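Local coordinates for protein alkyl hydroperoxide reductase AhpD (Deinococcus radiodurans R1, PDB 6K40) that probably acts as an antioxidant peroxiredoxin-type enzyme, an all-helical AhpD-like protein of the carboxymuconolactone decarboxylase family that is expected to reduce peroxides, at residues Glu80-Val85 with Ala134-Leu139; Ser87-Cys92 with Leu139-Ala144; Asp114-Asn119 with Ala123-Arg128. All blocks are in the same frame, centred on the assembly; numbering follows the deposited sequence.

Interaction 1: residues Glu80-Val85 with Ala134-Leu139; sequences ELLAVV and AYAEKL
Leu82 and Val85 of helix 76-90 meet Ala136 of helix 127-141 in the helical core of the AhpD-like fold. Three residues apart, the leucine and the valine lie on one face of their helix, and the small methyl of Ala136 points at the notch between them. Leu82 CD2 lies 3.9 Å from Ala136 CB, while Val85 CG1 stands a little further off, 4.3 Å from the same CB. The leucine reaches across with the end of its side chain: its CG sits beside the backbone N, opposite the carbonyl carbon (chi1 -63°), and a branch is carried toward the other helix although its CB does not point there. Val85, by contrast, has its CB directed toward the other helix, and its short branch approaches without tight contact. Alanine suits the middle position because the backbones come close, with Leu82 CA and Ala136 CA 6.5 Å apart, which leaves little depth for a longer side chain.

A third helix, 161-184, closes over the contact: Val170 packs on Leu82 and Ile171 on Ala136. Next to the alanine, Glu137 turns to polar partners: OE1 accepts from Trp120 NE1, and the carboxylate forms salt bridges to Arg121 and to Arg91 of the second subunit. At the start of 80-85, Glu80 hydrogen-bonds His99, consistent with the glutamate and histidine found together near the cysteine pair of AhpD relatives.

Across the two segments the chemistry is purely apolar: Leu82 is in close contact with Ala136, Val85 approaches more loosely, and no directional bonds are involved. Shape and exclusion of water therefore hold this part of the helix pair, while the buried carboxylate of Glu137 is probably compensated by Arg121 and by Arg91 of the second subunit.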
ATOM      1  N   GLU A  80      -9.802  12.330  -0.960  1.00 17.50           N
ATOM      2  CA  GLU A  80      -9.006  11.306  -0.295  1.00 18.51           C
ATOM      3  C   GLU A  80      -8.697  10.143  -1.225  1.00 18.08           C
ATOM      4  O   GLU A  80      -7.639   9.521  -1.099  1.00 18.15           O
ATOM      5  CB  GLU A  80      -9.718  10.809   0.965  1.00 21.27           C
ATOM      6  CG  GLU A  80      -9.963  11.889   2.020  1.00 23.58           C
ATOM      7  CD  GLU A  80      -8.693  12.610   2.461  1.00 23.89           C
ATOM      8  OE1 GLU A  80      -7.594  12.019   2.362  1.00 23.09           O
ATOM      9  OE2 GLU A  80      -8.800  13.768   2.923  1.00 23.28           O
ATOM     10  N   LEU A  81      -9.584   9.849  -2.177  1.00 19.41           N
ATOM     11  CA  LEU A  81      -9.276   8.842  -3.187  1.00 21.11           C
ATOM     12  C   LEU A  81      -8.056   9.256  -4.001  1.00 20.42           C
ATOM     13  O   LEU A  81      -7.109   8.472  -4.182  1.00 21.40           O
ATOM     14  CB  LEU A  81     -10.493   8.634  -4.090  1.00 22.26           C
ATOM     15  CG  LEU A  81     -10.404   7.641  -5.247  1.00 23.10           C
ATOM     16  CD1 LEU A  81     -10.393   6.223  -4.717  1.00 22.00           C
ATOM     17  CD2 LEU A  81     -11.570   7.838  -6.205  1.00 22.57           C
ATOM     18  N   LEU A  82      -8.059  10.502  -4.480  1.00 18.13           N
ATOM     19  CA  LEU A  82      -6.899  11.027  -5.195  1.00 18.28           C
ATOM     20  C   LEU A  82      -5.644  10.982  -4.325  1.00 17.23           C
ATOM     21  O   LEU A  82      -4.571  10.555  -4.776  1.00 18.63           O
ATOM     22  CB  LEU A  82      -7.183  12.455  -5.664  1.00 19.14           C
ATOM     23  CG  LEU A  82      -8.326  12.610  -6.672  1.00 19.28           C
ATOM     24  CD1 LEU A  82      -8.610  14.079  -6.958  1.00 18.77           C
ATOM     25  CD2 LEU A  82      -8.009  11.860  -7.957  1.00 18.53           C
ATOM     26  N   ALA A  83      -5.768  11.422  -3.070  1.00 16.98           N
ATOM     27  CA  ALA A  83      -4.631  11.433  -2.153  1.00 16.98           C
ATOM     28  C   ALA A  83      -4.041  10.041  -1.981  1.00 17.88           C
ATOM     29  O   ALA A  83      -2.819   9.861  -2.011  1.00 20.99           O
ATOM     30  CB  ALA A  83      -5.068  11.988  -0.801  1.00 15.04           C
ATOM     31  N   VAL A  84      -4.905   9.045  -1.781  1.00 16.10           N
ATOM     32  CA  VAL A  84      -4.451   7.681  -1.543  1.00 15.26           C
ATOM     33  C   VAL A  84      -3.755   7.127  -2.778  1.00 18.95           C
ATOM     34  O   VAL A  84      -2.689   6.505  -2.676  1.00 17.48           O
ATOM     35  CB  VAL A  84      -5.640   6.807  -1.105  1.00 15.49           C
ATOM     36  CG1 VAL A  84      -5.314   5.338  -1.256  1.00 15.76           C
ATOM     37  CG2 VAL A  84      -6.032   7.128   0.332  1.00 18.59           C
ATOM     38  N   VAL A  85      -4.325   7.362  -3.965  1.00 18.80           N
ATOM     39  CA  VAL A  85      -3.694   6.863  -5.187  1.00 17.46           C
ATOM     40  C   VAL A  85      -2.308   7.475  -5.355  1.00 18.02           C
ATOM     41  O   VAL A  85      -1.315   6.768  -5.593  1.00 19.32           O
ATOM     42  CB  VAL A  85      -4.584   7.146  -6.410  1.00 17.30           C
ATOM     43  CG1 VAL A  85      -3.797   6.932  -7.700  1.00 16.75           C
ATOM     44  CG2 VAL A  85      -5.817   6.259  -6.383  1.00 16.81           C
ATOM     45  N   ALA A 134      -7.190   7.107 -13.034  1.00 17.52           N
ATOM     46  CA  ALA A 134      -6.301   7.044 -14.190  1.00 18.24           C
ATOM     47  C   ALA A 134      -5.637   8.388 -14.442  1.00 18.92           C
ATOM     48  O   ALA A 134      -4.433   8.455 -14.722  1.00 19.70           O
ATOM     49  CB  ALA A 134      -7.074   6.586 -15.428  1.00 16.04           C
ATOM     50  N   TYR A 135      -6.409   9.475 -14.338  1.00 19.84           N
ATOM     51  CA  TYR A 135      -5.837  10.805 -14.513  1.00 17.69           C
ATOM     52  C   TYR A 135      -4.799  11.105 -13.438  1.00 16.46           C
ATOM     53  O   TYR A 135      -3.725  11.643 -13.734  1.00 15.55           O
ATOM     54  CB  TYR A 135      -6.947  11.857 -14.507  1.00 17.88           C
ATOM     55  CG  TYR A 135      -6.495  13.206 -15.014  1.00 18.27           C
ATOM     56  CD1 TYR A 135      -6.534  13.509 -16.370  1.00 18.89           C
ATOM     57  CD2 TYR A 135      -6.026  14.176 -14.137  1.00 16.42           C
ATOM     58  CE1 TYR A 135      -6.119  14.744 -16.837  1.00 19.90           C
ATOM     59  CE2 TYR A 135      -5.610  15.411 -14.594  1.00 17.80           C
ATOM     60  CZ  TYR A 135      -5.658  15.690 -15.942  1.00 18.80           C
ATOM     61  OH  TYR A 135      -5.240  16.918 -16.396  1.00 17.29           O
ATOM     62  N   ALA A 136      -5.104  10.770 -12.180  1.00 16.55           N
ATOM     63  CA  ALA A 136      -4.151  10.998 -11.100  1.00 15.14           C
ATOM     64  C   ALA A 136      -2.865  10.220 -11.331  1.00 16.73           C
ATOM     65  O   ALA A 136      -1.762  10.750 -11.137  1.00 14.91           O
ATOM     66  CB  ALA A 136      -4.777  10.616  -9.760  1.00 15.15           C
ATOM     67  N   GLU A 137      -2.985   8.960 -11.757  1.00 17.94           N
ATOM     68  CA  GLU A 137      -1.799   8.152 -11.999  1.00 16.75           C
ATOM     69  C   GLU A 137      -0.964   8.727 -13.133  1.00 16.08           C
ATOM     70  O   GLU A 137       0.266   8.811 -13.026  1.00 16.07           O
ATOM     71  CB  GLU A 137      -2.197   6.709 -12.303  1.00 15.84           C
ATOM     72  CG  GLU A 137      -1.022   5.819 -12.668  1.00 16.91           C
ATOM     73  CD  GLU A 137      -1.200   4.393 -12.192  1.00 18.30           C
ATOM     74  OE1 GLU A 137      -2.086   4.150 -11.347  1.00 19.04           O
ATOM     75  OE2 GLU A 137      -0.447   3.516 -12.661  1.00 19.33           O
ATOM     76  N   LYS A 138      -1.609   9.141 -14.226  1.00 17.89           N
ATOM     77  CA  LYS A 138      -0.845   9.704 -15.332  1.00 18.50           C
ATOM     78  C   LYS A 138      -0.154  11.000 -14.921  1.00 18.70           C
ATOM     79  O   LYS A 138       1.021  11.213 -15.245  1.00 18.74           O
ATOM     80  CB  LYS A 138      -1.740   9.937 -16.549  1.00 18.75           C
ATOM     81  CG  LYS A 138      -0.944  10.030 -17.842  1.00 19.66           C
ATOM     82  CD  LYS A 138      -1.718  10.681 -18.975  1.00 20.70           C
ATOM     83  CE  LYS A 138      -0.762  11.161 -20.061  1.00 20.31           C
ATOM     84  NZ  LYS A 138      -1.391  11.236 -21.406  1.00 20.82           N
ATOM     85  N   LEU A 139      -0.862  11.873 -14.197  1.00 17.25           N
ATOM     86  CA  LEU A 139      -0.276  13.148 -13.794  1.00 16.70           C
ATOM     87  C   LEU A 139       0.846  12.960 -12.782  1.00 16.79           C
ATOM     88  O   LEU A 139       1.779  13.769 -12.735  1.00 16.81           O
ATOM     89  CB  LEU A 139      -1.357  14.075 -13.233  1.00 17.34           C
ATOM     90  CG  LEU A 139      -0.954  15.525 -12.939  1.00 18.63           C
ATOM     91  CD1 LEU A 139      -0.328  16.184 -14.158  1.00 19.57           C
ATOM     92  CD2 LEU A 139      -2.150  16.331 -12.457  1.00 18.73           C
TER

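Interaction 2: residues Ser87-Cys92 with Leu139-Ala144; sequences SGLNRC and LTLRPA
Thr140 presents its methyl, rather than its hydroxyl, to the amide of Asn90, and the two polar residues touch without bonding to each other directly. Thr140 CG2 is nearly equidistant from Asn90 OD1, at 3.6 Å, and Asn90 ND2, at 3.7 Å, and lies obliquely off the amide plane, the two side chains coming from opposite directions. In the threonine OG1 is beside the backbone N (chi1 -61°), which puts CG2 anti to that N and facing Asn90. OG1 donates to Ala136 O one turn back and in turn receives ND2 of Asn175. The amide of Asn90 is held by other means. Its ND2 bonds to Asn178 and Asn175 of helix 161-184. Asn90 OD1 is 2.7 Å from a water oxygen, placed to accept from it; that water is also 2.9 Å from Thr140 O and can donate to either, with other acceptors competing.

Next to the amide, Leu89 supplies the apolar part. Its CD1 is 4.1 Å from Thr140 CB, and its CD2 meets Leu141 CD1, the two leucines crossing at about a right angle.

Arg91, with positive phi, closes helix 76-90 in a Schellman motif, and Cys92 then N-caps the next helix at the first position of a CXXC sequence, as in AhpD relatives. Methyl and leucine contacts thus carry the packing, while helix 161-184 and Ala136 O satisfy the polar ends of Asn90 and Thr140, which helps fix how the amide is turned; the water probably adds a link.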
ATOM      1  N   SER A  87      -0.323   8.930  -3.123  1.00 18.81           N
ATOM      2  CA  SER A  87       0.616   8.552  -2.077  1.00 17.76           C
ATOM      3  C   SER A  87       1.099   7.119  -2.245  1.00 18.77           C
ATOM      4  O   SER A  87       2.260   6.822  -1.946  1.00 20.82           O
ATOM      5  CB  SER A  87      -0.050   8.748  -0.715  1.00 16.96           C
ATOM      6  OG  SER A  87      -0.439  10.101  -0.557  1.00 16.93           O
ATOM      7  N   GLY A  88       0.236   6.222  -2.731  1.00 16.70           N
ATOM      8  CA  GLY A  88       0.694   4.883  -3.051  1.00 16.71           C
ATOM      9  C   GLY A  88       1.682   4.871  -4.200  1.00 18.58           C
ATOM     10  O   GLY A  88       2.667   4.129  -4.172  1.00 21.75           O
ATOM     11  N   LEU A  89       1.442   5.702  -5.215  1.00 17.10           N
ATOM     12  CA  LEU A  89       2.351   5.749  -6.356  1.00 16.95           C
ATOM     13  C   LEU A  89       3.723   6.282  -5.956  1.00 17.58           C
ATOM     14  O   LEU A  89       4.754   5.722  -6.347  1.00 17.03           O
ATOM     15  CB  LEU A  89       1.751   6.607  -7.466  1.00 16.25           C
ATOM     16  CG  LEU A  89       0.609   5.947  -8.226  1.00 17.40           C
ATOM     17  CD1 LEU A  89       0.024   6.923  -9.225  1.00 17.02           C
ATOM     18  CD2 LEU A  89       1.102   4.677  -8.912  1.00 17.23           C
ATOM     19  N   ASN A  90       3.757   7.367  -5.183  1.00 16.45           N
ATOM     20  CA  ASN A  90       5.026   7.932  -4.741  1.00 15.60           C
ATOM     21  C   ASN A  90       5.614   7.196  -3.547  1.00 17.32           C
ATOM     22  O   ASN A  90       6.758   7.477  -3.168  1.00 18.12           O
ATOM     23  CB  ASN A  90       4.853   9.415  -4.405  1.00 15.81           C
ATOM     24  CG  ASN A  90       4.616  10.265  -5.640  1.00 16.31           C
ATOM     25  OD1 ASN A  90       5.263  10.076  -6.668  1.00 14.45           O
ATOM     26  ND2 ASN A  90       3.682  11.206  -5.543  1.00 16.43           N
ATOM     27  N   ARG A  91       4.866   6.262  -2.960  1.00 14.75           N
ATOM     28  CA  ARG A  91       5.337   5.457  -1.833  1.00 17.94           C
ATOM     29  C   ARG A  91       5.709   6.333  -0.640  1.00 17.75           C
ATOM     30  O   ARG A  91       6.812   6.248  -0.095  1.00 17.86           O
ATOM     31  CB  ARG A  91       6.505   4.557  -2.249  1.00 17.55           C
ATOM     32  CG  ARG A  91       6.114   3.516  -3.279  1.00 17.79           C
ATOM     33  CD  ARG A  91       7.313   2.761  -3.801  1.00 17.98           C
ATOM     34  NE  ARG A  91       7.910   1.909  -2.779  1.00 17.59           N
ATOM     35  CZ  ARG A  91       9.130   1.391  -2.868  1.00 19.14           C
ATOM     36  NH1 ARG A  91       9.881   1.640  -3.935  1.00 19.89           N
ATOM     37  NH2 ARG A  91       9.601   0.624  -1.893  1.00 17.70           N
ATOM     38  N   CYS A  92       4.769   7.177  -0.228  1.00 16.64           N
ATOM     39  CA  CYS A  92       4.941   8.010   0.954  1.00 18.71           C
ATOM     40  C   CYS A  92       4.136   7.412   2.101  1.00 17.79           C
ATOM     41  O   CYS A  92       2.902   7.375   2.041  1.00 18.60           O
ATOM     42  CB  CYS A  92       4.499   9.446   0.666  1.00 21.12           C
ATOM     43  SG  CYS A  92       4.505  10.504   2.117  1.00 23.85           S
ATOM     44  N   LEU A 139      -0.862  11.873 -14.197  1.00 17.25           N
ATOM     45  CA  LEU A 139      -0.276  13.148 -13.794  1.00 16.70           C
ATOM     46  C   LEU A 139       0.846  12.960 -12.782  1.00 16.79           C
ATOM     47  O   LEU A 139       1.779  13.769 -12.735  1.00 16.81           O
ATOM     48  CB  LEU A 139      -1.357  14.075 -13.233  1.00 17.34           C
ATOM     49  CG  LEU A 139      -0.954  15.525 -12.939  1.00 18.63           C
ATOM     50  CD1 LEU A 139      -0.328  16.184 -14.158  1.00 19.57           C
ATOM     51  CD2 LEU A 139      -2.150  16.331 -12.457  1.00 18.73           C
ATOM     52  N   THR A 140       0.780  11.900 -11.972  1.00 16.56           N
ATOM     53  CA  THR A 140       1.851  11.635 -11.020  1.00 15.52           C
ATOM     54  C   THR A 140       3.073  11.032 -11.703  1.00 16.15           C
ATOM     55  O   THR A 140       4.206  11.449 -11.434  1.00 15.57           O
ATOM     56  CB  THR A 140       1.357  10.705  -9.911  1.00 15.16           C
ATOM     57  OG1 THR A 140       0.281  11.330  -9.202  1.00 17.12           O
ATOM     58  CG2 THR A 140       2.484  10.392  -8.931  1.00 14.55           C
ATOM     59  N   LEU A 141       2.866  10.060 -12.590  1.00 16.17           N
ATOM     60  CA  LEU A 141       3.985   9.302 -13.135  1.00 16.28           C
ATOM     61  C   LEU A 141       4.546   9.886 -14.424  1.00 18.74           C
ATOM     62  O   LEU A 141       5.752   9.774 -14.666  1.00 22.14           O
ATOM     63  CB  LEU A 141       3.557   7.853 -13.386  1.00 14.98           C
ATOM     64  CG  LEU A 141       3.156   7.043 -12.153  1.00 15.87           C
ATOM     65  CD1 LEU A 141       2.794   5.618 -12.546  1.00 15.80           C
ATOM     66  CD2 LEU A 141       4.273   7.052 -11.121  1.00 14.74           C
ATOM     67  N   ARG A 142       3.718  10.524 -15.248  1.00 19.10           N
ATOM     68  CA  ARG A 142       4.146  11.039 -16.550  1.00 19.13           C
ATOM     69  C   ARG A 142       3.631  12.458 -16.764  1.00 17.35           C
ATOM     70  O   ARG A 142       2.870  12.717 -17.701  1.00 16.44           O
ATOM     71  CB  ARG A 142       3.670  10.117 -17.672  1.00 22.70           C
ATOM     72  CG  ARG A 142       4.277   8.723 -17.640  1.00 28.51           C
ATOM     73  CD  ARG A 142       3.612   7.804 -18.654  1.00 33.71           C
ATOM     74  NE  ARG A 142       2.289   7.360 -18.222  1.00 38.52           N
ATOM     75  CZ  ARG A 142       1.190   7.444 -18.966  1.00 42.14           C
ATOM     76  NH1 ARG A 142       1.248   7.960 -20.188  1.00 42.93           N
ATOM     77  NH2 ARG A 142       0.031   7.010 -18.490  1.00 42.34           N
ATOM     78  N   PRO A 143       4.045  13.413 -15.924  1.00 17.35           N
ATOM     79  CA  PRO A 143       3.508  14.779 -16.062  1.00 18.45           C
ATOM     80  C   PRO A 143       3.811  15.426 -17.403  1.00 22.36           C
ATOM     81  O   PRO A 143       3.037  16.278 -17.856  1.00 26.11           O
ATOM     82  CB  PRO A 143       4.183  15.538 -14.910  1.00 16.62           C
ATOM     83  CG  PRO A 143       5.420  14.763 -14.620  1.00 15.72           C
ATOM     84  CD  PRO A 143       5.052  13.327 -14.852  1.00 15.36           C
ATOM     85  N   ALA A 144       4.907  15.042 -18.059  1.00 19.63           N
ATOM     86  CA  ALA A 144       5.265  15.649 -19.336  1.00 20.86           C
ATOM     87  C   ALA A 144       4.321  15.259 -20.466  1.00 20.59           C
ATOM     88  O   ALA A 144       4.344  15.902 -21.521  1.00 19.64           O
ATOM     89  CB  ALA A 144       6.699  15.276 -19.715  1.00 21.69           C
TER
HETATM   90  O   HOH W   1       5.781  11.372  -9.021  1.00 14.45           O

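Interaction 3: residues Asp114-Asn119 with Ala123-Arg128; sequences DAVAVN and AELSER
The flat groups that approach across the contact are the peptides of Asn119 and Ala123, with no aromatic ring taking part across the two segments. Asn119 O stands 3.7 Å from Ala123 N, a separation too long for a hydrogen bond. The side-chain amide of Asn119 has its ends engaged with other residues: OD1 accepts from Arg121, and ND2 donates to Arg91 O of the second subunit.

Beside these amides the contact turns aliphatic. Ala123 CB lies 3.7 Å from Ala115 CB, two small methyls that let the extended chain run close to helix 110-118. The same Ala123 CB is 3.9 Å from Val116 CG2, so it settles between consecutive residues of the helix. Val116 is suited to its place by its beta-branching. With CG1 opposite the backbone N (chi1 153°), CG2 is left to serve the incoming chain, while the side chain also packs on Leu81, Val84 and Val85 of helix 76-90. Leu125 reaches that branch from beyond Ala123, its CD2 lying 3.7 Å from Val116 CG2.

The fold element here is a tight helix-to-helix connection: the chain leaves helix 110-118, turns back through Trp120 and Arg121, lays Ala123 and Leu125 against the helix it has just left, and then enters helix 127-141. Glu124, between these two apolar residues, points away, the alternation expected of an extended strip lying on an apolar surface. Ser126 is the N-cap of the new helix, and Glu129 OE1 bonds back to Ser126 N, as in a capping box. On helix 110-118, Ala115 O accepts from both Val118 N, 3.0 Å from that oxygen, and Asn119 N. Val93 of the second subunit packs on Ala115, Val118 and Asn119.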
ATOM      1  N   ASP A 114      -8.315  -0.051   0.895  1.00 21.48           N
ATOM      2  CA  ASP A 114      -7.136  -0.909   0.832  1.00 21.70           C
ATOM      3  C   ASP A 114      -6.784  -1.257  -0.608  1.00 20.64           C
ATOM      4  O   ASP A 114      -5.605  -1.254  -0.985  1.00 20.99           O
ATOM      5  CB  ASP A 114      -7.363  -2.190   1.638  1.00 21.73           C
ATOM      6  CG  ASP A 114      -7.480  -1.936   3.127  1.00 24.06           C
ATOM      7  OD1 ASP A 114      -7.118  -0.828   3.573  1.00 26.54           O
ATOM      8  OD2 ASP A 114      -7.931  -2.848   3.855  1.00 24.58           O
ATOM      9  N   ALA A 115      -7.792  -1.543  -1.434  1.00 18.68           N
ATOM     10  CA  ALA A 115      -7.522  -1.905  -2.822  1.00 19.25           C
ATOM     11  C   ALA A 115      -6.973  -0.719  -3.604  1.00 18.83           C
ATOM     12  O   ALA A 115      -5.980  -0.846  -4.328  1.00 17.19           O
ATOM     13  CB  ALA A 115      -8.791  -2.445  -3.482  1.00 17.83           C
ATOM     14  N   VAL A 116      -7.596   0.452  -3.446  1.00 19.27           N
ATOM     15  CA  VAL A 116      -7.176   1.634  -4.189  1.00 18.48           C
ATOM     16  C   VAL A 116      -5.784   2.076  -3.766  1.00 17.96           C
ATOM     17  O   VAL A 116      -5.018   2.604  -4.582  1.00 15.70           O
ATOM     18  CB  VAL A 116      -8.224   2.752  -3.998  1.00 19.24           C
ATOM     19  CG1 VAL A 116      -7.599   4.124  -4.150  1.00 22.19           C
ATOM     20  CG2 VAL A 116      -9.365   2.580  -4.979  1.00 18.84           C
ATOM     21  N   ALA A 117      -5.411   1.831  -2.505  1.00 18.67           N
ATOM     22  CA  ALA A 117      -4.067   2.180  -2.053  1.00 15.72           C
ATOM     23  C   ALA A 117      -2.994   1.417  -2.818  1.00 18.30           C
ATOM     24  O   ALA A 117      -1.865   1.903  -2.952  1.00 18.83           O
ATOM     25  CB  ALA A 117      -3.935   1.919  -0.553  1.00 15.82           C
ATOM     26  N   VAL A 118      -3.324   0.235  -3.332  1.00 18.25           N
ATOM     27  CA  VAL A 118      -2.354  -0.603  -4.028  1.00 18.73           C
ATOM     28  C   VAL A 118      -2.504  -0.420  -5.532  1.00 17.91           C
ATOM     29  O   VAL A 118      -1.552  -0.036  -6.220  1.00 18.21           O
ATOM     30  CB  VAL A 118      -2.520  -2.082  -3.631  1.00 18.66           C
ATOM     31  CG1 VAL A 118      -1.596  -2.958  -4.453  1.00 18.06           C
ATOM     32  CG2 VAL A 118      -2.255  -2.260  -2.146  1.00 18.78           C
ATOM     33  N   ASN A 119      -3.700  -0.687  -6.051  1.00 17.13           N
ATOM     34  CA  ASN A 119      -3.940  -0.595  -7.490  1.00 18.32           C
ATOM     35  C   ASN A 119      -5.420  -0.324  -7.706  1.00 18.20           C
ATOM     36  O   ASN A 119      -6.252  -1.206  -7.475  1.00 20.29           O
ATOM     37  CB  ASN A 119      -3.513  -1.873  -8.208  1.00 18.97           C
ATOM     38  CG  ASN A 119      -3.226  -1.644  -9.678  1.00 18.63           C
ATOM     39  OD1 ASN A 119      -3.783  -0.736 -10.299  1.00 18.39           O
ATOM     40  ND2 ASN A 119      -2.355  -2.470 -10.244  1.00 15.90           N
ATOM     41  N   ALA A 123      -9.706  -2.507  -7.959  1.00 24.92           N
ATOM     42  CA  ALA A 123     -10.785  -2.183  -7.046  1.00 25.14           C
ATOM     43  C   ALA A 123     -12.073  -2.077  -7.847  1.00 25.23           C
ATOM     44  O   ALA A 123     -12.057  -1.933  -9.073  1.00 22.98           O
ATOM     45  CB  ALA A 123     -10.513  -0.873  -6.298  1.00 24.00           C
ATOM     46  N   GLU A 124     -13.196  -2.150  -7.145  1.00 27.55           N
ATOM     47  CA  GLU A 124     -14.495  -1.973  -7.783  1.00 30.06           C
ATOM     48  C   GLU A 124     -14.875  -0.508  -7.616  1.00 28.62           C
ATOM     49  O   GLU A 124     -15.360  -0.088  -6.564  1.00 28.60           O
ATOM     50  CB  GLU A 124     -15.528  -2.933  -7.204  1.00 34.57           C
ATOM     51  CG  GLU A 124     -15.603  -4.233  -8.004  1.00 41.16           C
ATOM     52  CD  GLU A 124     -16.053  -5.418  -7.179  1.00 47.66           C
ATOM     53  OE1 GLU A 124     -15.324  -6.435  -7.159  1.00 49.74           O
ATOM     54  OE2 GLU A 124     -17.137  -5.338  -6.562  1.00 50.28           O
ATOM     55  N   LEU A 125     -14.638   0.267  -8.670  1.00 26.38           N
ATOM     56  CA  LEU A 125     -14.778   1.713  -8.677  1.00 25.88           C
ATOM     57  C   LEU A 125     -15.835   2.116  -9.697  1.00 26.58           C
ATOM     58  O   LEU A 125     -16.053   1.418 -10.693  1.00 24.31           O
ATOM     59  CB  LEU A 125     -13.452   2.399  -9.022  1.00 23.94           C
ATOM     60  CG  LEU A 125     -12.280   2.194  -8.070  1.00 22.53           C
ATOM     61  CD1 LEU A 125     -11.090   2.998  -8.558  1.00 20.49           C
ATOM     62  CD2 LEU A 125     -12.678   2.613  -6.677  1.00 22.33           C
ATOM     63  N   SER A 126     -16.510   3.232  -9.432  1.00 25.02           N
ATOM     64  CA  SER A 126     -17.415   3.790 -10.425  1.00 27.21           C
ATOM     65  C   SER A 126     -16.622   4.253 -11.648  1.00 28.39           C
ATOM     66  O   SER A 126     -15.390   4.283 -11.648  1.00 28.73           O
ATOM     67  CB  SER A 126     -18.204   4.952  -9.828  1.00 28.18           C
ATOM     68  OG  SER A 126     -17.388   6.105  -9.692  1.00 27.15           O
ATOM     69  N   GLU A 127     -17.338   4.661 -12.695  1.00 28.90           N
ATOM     70  CA  GLU A 127     -16.628   5.081 -13.898  1.00 31.27           C
ATOM     71  C   GLU A 127     -15.947   6.421 -13.662  1.00 28.27           C
ATOM     72  O   GLU A 127     -14.850   6.677 -14.181  1.00 28.28           O
ATOM     73  CB  GLU A 127     -17.593   5.200 -15.077  1.00 36.57           C
ATOM     74  CG  GLU A 127     -17.818   3.964 -15.923  1.00 42.83           C
ATOM     75  CD  GLU A 127     -19.198   4.009 -16.531  1.00 49.66           C
ATOM     76  OE1 GLU A 127     -19.481   3.224 -17.461  1.00 51.77           O
ATOM     77  OE2 GLU A 127     -20.005   4.816 -16.018  1.00 52.83           O
ATOM     78  N   ARG A 128     -16.562   7.263 -12.829  1.00 26.05           N
ATOM     79  CA  ARG A 128     -15.942   8.530 -12.472  1.00 24.75           C
ATOM     80  C   ARG A 128     -14.703   8.309 -11.619  1.00 22.53           C
ATOM     81  O   ARG A 128     -13.676   8.964 -11.831  1.00 22.92           O
ATOM     82  CB  ARG A 128     -16.953   9.411 -11.745  1.00 24.82           C
ATOM     83  CG  ARG A 128     -16.334  10.599 -11.044  1.00 24.94           C
ATOM     84  CD  ARG A 128     -17.346  11.260 -10.151  1.00 26.27           C
ATOM     85  NE  ARG A 128     -18.069  12.311 -10.850  1.00 28.56           N
ATOM     86  CZ  ARG A 128     -18.066  13.584 -10.477  1.00 25.92           C
ATOM     87  NH1 ARG A 128     -17.373  13.953  -9.408  1.00 24.46           N
ATOM     88  NH2 ARG A 128     -18.755  14.482 -11.169  1.00 23.79           N
TER

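Overall arrangement
Interactions 1 and 2 join the same two helices, 76-90 and 127-141, at successive levels, their centres about 8 Å apart; Leu89 CD1 of interaction 2 packs 3.5 Å from Glu137 CA of interaction 1. Interaction 1 is buried and wholly apolar, whereas interaction 2, toward the helix ends, is partly exposed and admits water. Interaction 3 is also buried and aliphatic but joins a helix to the connection that follows it; Val116 ties it to interaction 1, with Val116 CG1 3.5 Å from Leu81 CD1. Arg91 of interaction 2 reaches, in the other subunit, Glu137 of interaction 1 and Val118 and Asn119 of interaction 3, linking all three contacts across the dimer.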